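Local coordinates for protein aminotransferase AspB (Helicobacter pylori 26695, PDB 3EZS) that probably works as a pyridoxal 5'-phosphate-dependent transaminase of the class I and II aminotransferase family, passing amino groups between amino acids and keto acids, at residues 36-39 / 40-43; 263-266 / 267-270; 58-61 / 62-66. One frame throughout, in Å; residues are numbered along the deposited sequence. Where two conformers were deposited one is given.

Contact 1 of 3, residues 36-39 / 40-43; sequences ETPK and FIQD
Gln42 NE2 is gripped from two quarters, by Thr37 O and by a water, as its side chain folds back over the start of helix 39-46. It donates to Thr37 O at 2.9 Å, with an N-H...O angle of 164°; the oxygen lies in the plane of the Gln42 amide, whereas the nitrogen stands tilted by 33° from the carbonyl plane of Thr37. The water, 2.9 Å from NE2, in turn donates to Glu36 OE1 at 3.0 Å. The carbonyl acceptor of Thr37 sets which end of the amide is N, and the hydroxyl of Thr49 of the second subunit holds the other end, OE1, by a hydrogen bond. A first torsion of -63° and a straight chain beyond CG carry the amide back to Thr37. Pro38 occupies the N-cap position; its O takes a weak bond from Ile41 N and a long, weak first i-to-i+4 bond from Gln42 N, and Asp43 N to Lys39 O, 2.8 Å, is the next and firmer. Apolar groups fill the flank: the Thr37 and Ile41 side chains cross at about a right angle and touch through their CG2 methyls, while the Pro38 ring and Ile41 run side by side, CD to CD1 being 3.9 Å. His281 of helix 280-299 meets the Phe40 ring edge-to-face. The extended Lys39 chain runs at a slant past Asp43, with NZ 3.5 Å from OD2 in a long salt bridge. A proline cap offers no side-chain acceptor to the first turn; here a glutamine inside the helix ties down the loop residues before the cap instead, while Asp43, close to the N-terminal end, is probably favoured as an anion by both the lysine and the helix dipole.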
loop_
_atom_site.group_PDB
_atom_site.type_symbol
_atom_site.label_atom_id
_atom_site.label_comp_id
_atom_site.label_asym_id
_atom_site.label_seq_id
_atom_site.Cartn_x
_atom_site.Cartn_y
_atom_site.Cartn_z
ATOM N N GLU A 36 15.483 -13.533 14.620
ATOM C CA GLU A 36 14.332 -14.311 14.212
ATOM C C GLU A 36 13.064 -13.682 14.764
ATOM O O GLU A 36 13.075 -12.998 15.792
ATOM C CB GLU A 36 14.451 -15.746 14.715
ATOM C CG GLU A 36 15.613 -16.534 14.157
ATOM C CD GLU A 36 15.551 -16.763 12.644
ATOM O OE1 GLU A 36 14.439 -16.870 12.071
ATOM O OE2 GLU A 36 16.636 -16.863 12.031
ATOM N N THR A 37 11.969 -13.868 14.048
ATOM C CA THR A 37 10.679 -13.380 14.518
ATOM C C THR A 37 10.224 -14.313 15.650
ATOM O O THR A 37 10.337 -15.530 15.512
ATOM C CB THR A 37 9.656 -13.358 13.373
ATOM O OG1 THR A 37 10.065 -12.370 12.418
ATOM C CG2 THR A 37 8.244 -13.026 13.913
ATOM N N PRO A 38 9.779 -13.756 16.790
ATOM C CA PRO A 38 9.345 -14.621 17.893
ATOM C C PRO A 38 8.318 -15.669 17.485
ATOM O O PRO A 38 7.378 -15.370 16.737
ATOM C CB PRO A 38 8.743 -13.634 18.890
ATOM C CG PRO A 38 9.540 -12.383 18.644
ATOM C CD PRO A 38 9.726 -12.336 17.167
ATOM N N LYS A 39 8.516 -16.888 17.980
ATOM C CA LYS A 39 7.652 -18.030 17.666
ATOM C C LYS A 39 6.156 -17.760 17.828
ATOM O O LYS A 39 5.368 -18.141 16.944
ATOM C CB LYS A 39 7.999 -19.233 18.547
ATOM C CG LYS A 39 7.502 -20.547 17.978
ATOM C CD LYS A 39 7.245 -21.608 19.022
ATOM C CE LYS A 39 6.631 -22.850 18.382
ATOM N NZ LYS A 39 5.934 -23.678 19.399
ATOM N N PHE A 40 5.758 -17.120 18.934
ATOM C CA PHE A 40 4.324 -16.892 19.183
ATOM C C PHE A 40 3.653 -16.045 18.085
ATOM O O PHE A 40 2.469 -16.222 17.800
ATOM C CB PHE A 40 4.054 -16.302 20.574
ATOM C CG PHE A 40 4.254 -14.803 20.684
ATOM C CD1 PHE A 40 5.514 -14.268 20.920
ATOM C CD2 PHE A 40 3.160 -13.938 20.631
ATOM C CE1 PHE A 40 5.697 -12.893 21.047
ATOM C CE2 PHE A 40 3.328 -12.569 20.755
ATOM C CZ PHE A 40 4.597 -12.036 20.971
ATOM N N ILE A 41 4.422 -15.133 17.492
ATOM C CA ILE A 41 3.960 -14.279 16.393
ATOM C C ILE A 41 3.756 -15.148 15.144
ATOM O O ILE A 41 2.718 -15.075 14.492
ATOM C CB ILE A 41 4.970 -13.138 16.150
ATOM C CG1 ILE A 41 4.959 -12.189 17.358
ATOM C CG2 ILE A 41 4.665 -12.367 14.892
ATOM C CD1 ILE A 41 6.053 -11.164 17.331
ATOM N N GLN A 42 4.736 -16.001 14.852
ATOM C CA GLN A 42 4.654 -16.924 13.743
ATOM C C GLN A 42 3.492 -17.898 13.904
ATOM O O GLN A 42 2.812 -18.178 12.934
ATOM C CB GLN A 42 5.952 -17.716 13.603
ATOM C CG GLN A 42 7.210 -16.864 13.289
ATOM C CD GLN A 42 8.382 -17.733 12.875
ATOM O OE1 GLN A 42 8.222 -18.596 12.007
ATOM N NE2 GLN A 42 9.574 -17.498 13.469
ATOM N N ASP A 43 3.289 -18.428 15.116
ATOM C CA ASP A 43 2.181 -19.337 15.402
ATOM C C ASP A 43 0.807 -18.667 15.234
ATOM O O ASP A 43 -0.158 -19.312 14.817
ATOM C CB ASP A 43 2.301 -19.926 16.820
ATOM C CG ASP A 43 3.444 -20.946 16.960
ATOM O OD1 ASP A 43 3.974 -21.460 15.935
ATOM O OD2 ASP A 43 3.802 -21.238 18.123
HETATM O O HOH W 1 12.232 -18.643 13.069
#

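Contact 2 of 3, residues 263-266 / 267-270; sequences TSAN and AIQK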
loop_
_atom_site.group_PDB
_atom_site.type_symbol
_atom_site.label_atom_id
_atom_site.label_comp_id
_atom_site.label_asym_id
_atom_site.label_seq_id
_atom_site.Cartn_x
_atom_site.Cartn_y
_atom_site.Cartn_z
ATOM N N THR A 263 -3.898 -2.717 2.236
ATOM C CA THR A 263 -4.523 -3.714 3.106
ATOM C C THR A 263 -3.647 -4.957 3.267
ATOM O O THR A 263 -2.704 -5.193 2.506
ATOM C CB THR A 263 -5.906 -4.092 2.586
ATOM O OG1 THR A 263 -5.763 -4.622 1.279
ATOM C CG2 THR A 263 -6.838 -2.847 2.520
ATOM N N SER A 264 -3.984 -5.744 4.284
ATOM C CA SER A 264 -3.208 -6.906 4.679
ATOM C C SER A 264 -4.134 -8.063 5.079
ATOM O O SER A 264 -5.220 -7.837 5.595
ATOM C CB SER A 264 -2.355 -6.477 5.873
ATOM O OG SER A 264 -1.316 -7.382 6.123
ATOM N N ALA A 265 -3.691 -9.295 4.841
ATOM C CA ALA A 265 -4.438 -10.489 5.229
ATOM C C ALA A 265 -4.858 -10.469 6.705
ATOM O O ALA A 265 -4.080 -10.077 7.572
ATOM C CB ALA A 265 -3.587 -11.715 4.977
ATOM N N ASN A 266 -6.075 -10.916 6.998
ATOM C CA ASN A 266 -6.538 -10.955 8.389
ATOM C C ASN A 266 -5.619 -11.812 9.269
ATOM O O ASN A 266 -5.476 -11.569 10.475
ATOM C CB ASN A 266 -7.999 -11.428 8.470
ATOM C CG ASN A 266 -8.991 -10.377 7.964
ATOM O OD1 ASN A 266 -8.601 -9.341 7.423
ATOM N ND2 ASN A 266 -10.283 -10.642 8.154
ATOM N N ALA A 267 -4.993 -12.809 8.659
ATOM C CA ALA A 267 -4.055 -13.675 9.350
ATOM C C ALA A 267 -2.811 -12.888 9.737
ATOM O O ALA A 267 -2.253 -13.104 10.822
ATOM C CB ALA A 267 -3.705 -14.853 8.474
ATOM N N ILE A 268 -2.360 -11.989 8.849
ATOM C CA ILE A 268 -1.216 -11.131 9.149
ATOM C C ILE A 268 -1.571 -10.161 10.280
ATOM O O ILE A 268 -0.752 -9.901 11.176
ATOM C CB ILE A 268 -0.747 -10.322 7.908
ATOM C CG1 ILE A 268 -0.038 -11.233 6.881
ATOM C CG2 ILE A 268 0.171 -9.154 8.327
ATOM C CD1 ILE A 268 1.348 -11.831 7.304
ATOM N N GLN A 269 -2.794 -9.635 10.233
ATOM C CA GLN A 269 -3.296 -8.733 11.260
ATOM C C GLN A 269 -3.422 -9.432 12.622
ATOM O O GLN A 269 -3.196 -8.795 13.646
ATOM C CB GLN A 269 -4.643 -8.168 10.863
ATOM C CG GLN A 269 -4.681 -7.405 9.519
ATOM C CD GLN A 269 -5.983 -6.665 9.326
ATOM O OE1 GLN A 269 -6.495 -6.078 10.278
ATOM N NE2 GLN A 269 -6.521 -6.669 8.096
ATOM N N LYS A 270 -3.794 -10.720 12.653
ATOM C CA LYS A 270 -3.835 -11.458 13.943
ATOM C C LYS A 270 -2.448 -11.571 14.553
ATOM O O LYS A 270 -2.292 -11.396 15.768
ATOM C CB LYS A 270 -4.431 -12.885 13.834
ATOM C CG LYS A 270 -5.911 -12.995 14.107
ATOM C CD LYS A 270 -6.301 -12.604 15.552
ATOM C CE LYS A 270 -7.820 -12.397 15.684
ATOM N NZ LYS A 270 -8.183 -11.488 16.825
HETATM O O HOH W 2 -9.394 -6.644 7.693
#
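With chi1 at -58° and chi2 at -169°, the straight Gln269 chain is sent back along the helix start toward Ser264. NE2 thereby reaches Ser264 O at 3.1 Å, in a nearly straight bond whose acceptor lies close to the Gln269 amide plane. Asn266, with a similar first torsion, brings its own amide alongside that of Gln269, pointing the same way but with the two planes 79° apart. This steep turn goes with a pair that is joined through solvent: one water donates to Asn266 OD1 at 2.8 Å and accepts from Gln269 NE2 at 2.9 Å, whereas the direct approach of OD1 to NE2 has too poor an angle for a bond. Gln269 NE2 thus serves a backbone carbonyl and a water, and its OE1 probably accepts from the backbone N of Glu61, so that both ends of the buried amide are used. Ala265 is the N-cap residue. Its O takes a sound bond from Gln269 N at 3.0 Å and a weak one from Ile268 N, and Lys270 N to Asn266 O carries the helix onward. On the Ile268 flank, Ser264 OG lies 3.2 Å from the CG2 methyl, a close approach of oxygen to carbon, and Ala265 CB lies loosely beside Ile268 CG1. The contact opens helix 266-277 at the dimer interface, where Ile268 packs on Ile268 of the second subunit and Ala265 on Gly237 of that subunit. Within its own chain, Ala267 and Ile268 rest on Leu45 of helix 39-46, while Gln269 touches Leu64 of helix 62-76 and Lys270, salt-bridged through NZ to Glu273, touches Ser63 of that same helix.

Contact 3 of 3, residues 58-61 / 62-66; sequences SAFE and ESLRA
The Phe60 ring is met obliquely by Leu64 CD2, which lies 3.8 Å from CD2 of the ring; the two side chains run side by side, pointing the same way. Ser87 of strand 85-88 and the loop residue Leu89 also touch Phe60. The second flat group, the Arg65 guanidinium, is described here in one of its two modelled conformers: Ala59 O is placed obliquely to it, and the nearer touch is from the Arg65 CD methylene, 3.3 Å from that oxygen. In this conformer a bend at chi3 (71°) turns the guanidinium toward Glu62, and NH1 makes a salt bridge with Glu62 OE1 at 2.9 Å. Glu61 is the N-cap residue: its O accepts from Arg65 N at 3.2 Å, in the carbonyl plane, and weakly from Leu64 N. Its chain, bent at chi2, brings OE1 near the first turn, where one water donates to OE1 and accepts from Glu62 N at 2.9 Å. A second water links OE1 weakly to Ser63 N. The carboxylate therefore reaches the first amides of helix 62-76 through solvent, and two acidic residues at this N-terminal end should interact favourably with the helix dipole.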
loop_
_atom_site.group_PDB
_atom_site.type_symbol
_atom_site.label_atom_id
_atom_site.label_comp_id
_atom_site.label_asym_id
_atom_site.label_seq_id
_atom_site.Cartn_x
_atom_site.Cartn_y
_atom_site.Cartn_z
ATOM N N SER A 58 -9.911 -1.615 4.769
ATOM C CA SER A 58 -8.881 -0.574 4.703
ATOM C C SER A 58 -8.522 -0.026 6.092
ATOM O O SER A 58 -7.386 0.401 6.314
ATOM C CB SER A 58 -9.270 0.556 3.751
ATOM O OG SER A 58 -10.413 1.246 4.186
ATOM N N ALA A 59 -9.495 -0.066 7.013
ATOM C CA ALA A 59 -9.318 0.373 8.400
ATOM C C ALA A 59 -8.635 -0.679 9.279
ATOM O O ALA A 59 -8.304 -0.391 10.435
ATOM C CB ALA A 59 -10.664 0.723 9.002
ATOM N N PHE A 60 -8.432 -1.885 8.742
ATOM C CA PHE A 60 -7.892 -3.022 9.489
ATOM C C PHE A 60 -8.920 -3.439 10.548
ATOM O O PHE A 60 -9.858 -2.711 10.835
ATOM C CB PHE A 60 -6.530 -2.720 10.133
ATOM C CG PHE A 60 -5.421 -2.471 9.143
ATOM C CD1 PHE A 60 -5.299 -1.259 8.508
ATOM C CD2 PHE A 60 -4.477 -3.450 8.882
ATOM C CE1 PHE A 60 -4.277 -1.019 7.619
ATOM C CE2 PHE A 60 -3.449 -3.220 7.982
ATOM C CZ PHE A 60 -3.344 -1.999 7.356
ATOM N N GLU A 61 -8.728 -4.613 11.125
ATOM C CA GLU A 61 -9.657 -5.153 12.097
ATOM C C GLU A 61 -9.697 -4.349 13.386
ATOM O O GLU A 61 -8.676 -3.861 13.852
ATOM C CB GLU A 61 -9.297 -6.617 12.401
ATOM C CG GLU A 61 -9.531 -7.563 11.223
ATOM C CD GLU A 61 -10.988 -7.551 10.782
ATOM O OE1 GLU A 61 -11.851 -7.913 11.607
ATOM O OE2 GLU A 61 -11.274 -7.180 9.620
ATOM N N GLU A 62 -10.895 -4.237 13.956
ATOM C CA GLU A 62 -11.105 -3.550 15.225
ATOM C C GLU A 62 -10.208 -4.077 16.326
ATOM O O GLU A 62 -9.755 -3.310 17.165
ATOM C CB GLU A 62 -12.560 -3.710 15.689
ATOM C CG GLU A 62 -13.521 -2.784 14.982
ATOM C CD GLU A 62 -13.174 -1.336 15.255
ATOM O OE1 GLU A 62 -12.957 -0.990 16.443
ATOM O OE2 GLU A 62 -13.102 -0.553 14.287
ATOM N N SER A 63 -9.972 -5.392 16.321
ATOM C CA SER A 63 -9.147 -6.021 17.335
ATOM C C SER A 63 -7.703 -5.538 17.238
ATOM O O SER A 63 -7.060 -5.353 18.236
ATOM C CB SER A 63 -9.250 -7.543 17.226
ATOM O OG SER A 63 -8.866 -8.007 15.943
ATOM N N LEU A 64 -7.206 -5.322 16.036
ATOM C CA LEU A 64 -5.843 -4.793 15.848
ATOM C C LEU A 64 -5.740 -3.338 16.338
ATOM O O LEU A 64 -4.805 -3.002 17.047
ATOM C CB LEU A 64 -5.409 -4.913 14.381
ATOM C CG LEU A 64 -4.045 -4.317 14.015
ATOM C CD1 LEU A 64 -2.892 -4.962 14.821
ATOM C CD2 LEU A 64 -3.839 -4.434 12.503
ATOM N N ARG A 65 -6.715 -2.498 15.984
ATOM C CA ARG A 65 -6.715 -1.091 16.424
ATOM C C ARG A 65 -6.705 -1.002 17.950
ATOM O O ARG A 65 -5.934 -0.214 18.530
ATOM C CB ARG A 65 -7.905 -0.328 15.828
ATOM C CG ARG A 65 -7.735 -0.044 14.332
ATOM C CD ARG A 65 -9.032 0.320 13.616
ATOM N NE ARG A 65 -9.572 1.642 13.939
ATOM C CZ ARG A 65 -10.480 1.900 14.877
ATOM N NH1 ARG A 65 -10.973 0.938 15.648
ATOM N NH2 ARG A 65 -10.899 3.149 15.056
ATOM N N ALA A 66 -7.547 -1.814 18.595
ATOM C CA ALA A 66 -7.602 -1.881 20.062
ATOM C C ALA A 66 -6.263 -2.335 20.659
ATOM O O ALA A 66 -5.814 -1.771 21.645
ATOM C CB ALA A 66 -8.744 -2.807 20.520
HETATM O O HOH W 3 -13.162 -5.500 12.592
HETATM O O HOH W 4 -12.038 -7.381 14.947
#

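In the fold
All three contacts are helix starts, and in each the residue at the N-cap accepts backbone bonds through its carbonyl. Contacts 1 and 2 repeat one device, a glutamine four residues after the cap that reaches back to the carbonyl of the residue just before the cap, Thr37 or Ser264; their centres are 15 Å apart. Contact 3 uses a glutamate and waters, and no other chain touches it. Contacts 2 and 3, with centres 10 Å apart, meet directly: the probable hydrogen bond from Glu61 N to Gln269 OE1, 2.8 Å long, lets one amide join two helix starts. Contact 1 stays about 11 Å from contact 3 at the nearest atoms, and it shares with contact 2 a place at the subunit interface.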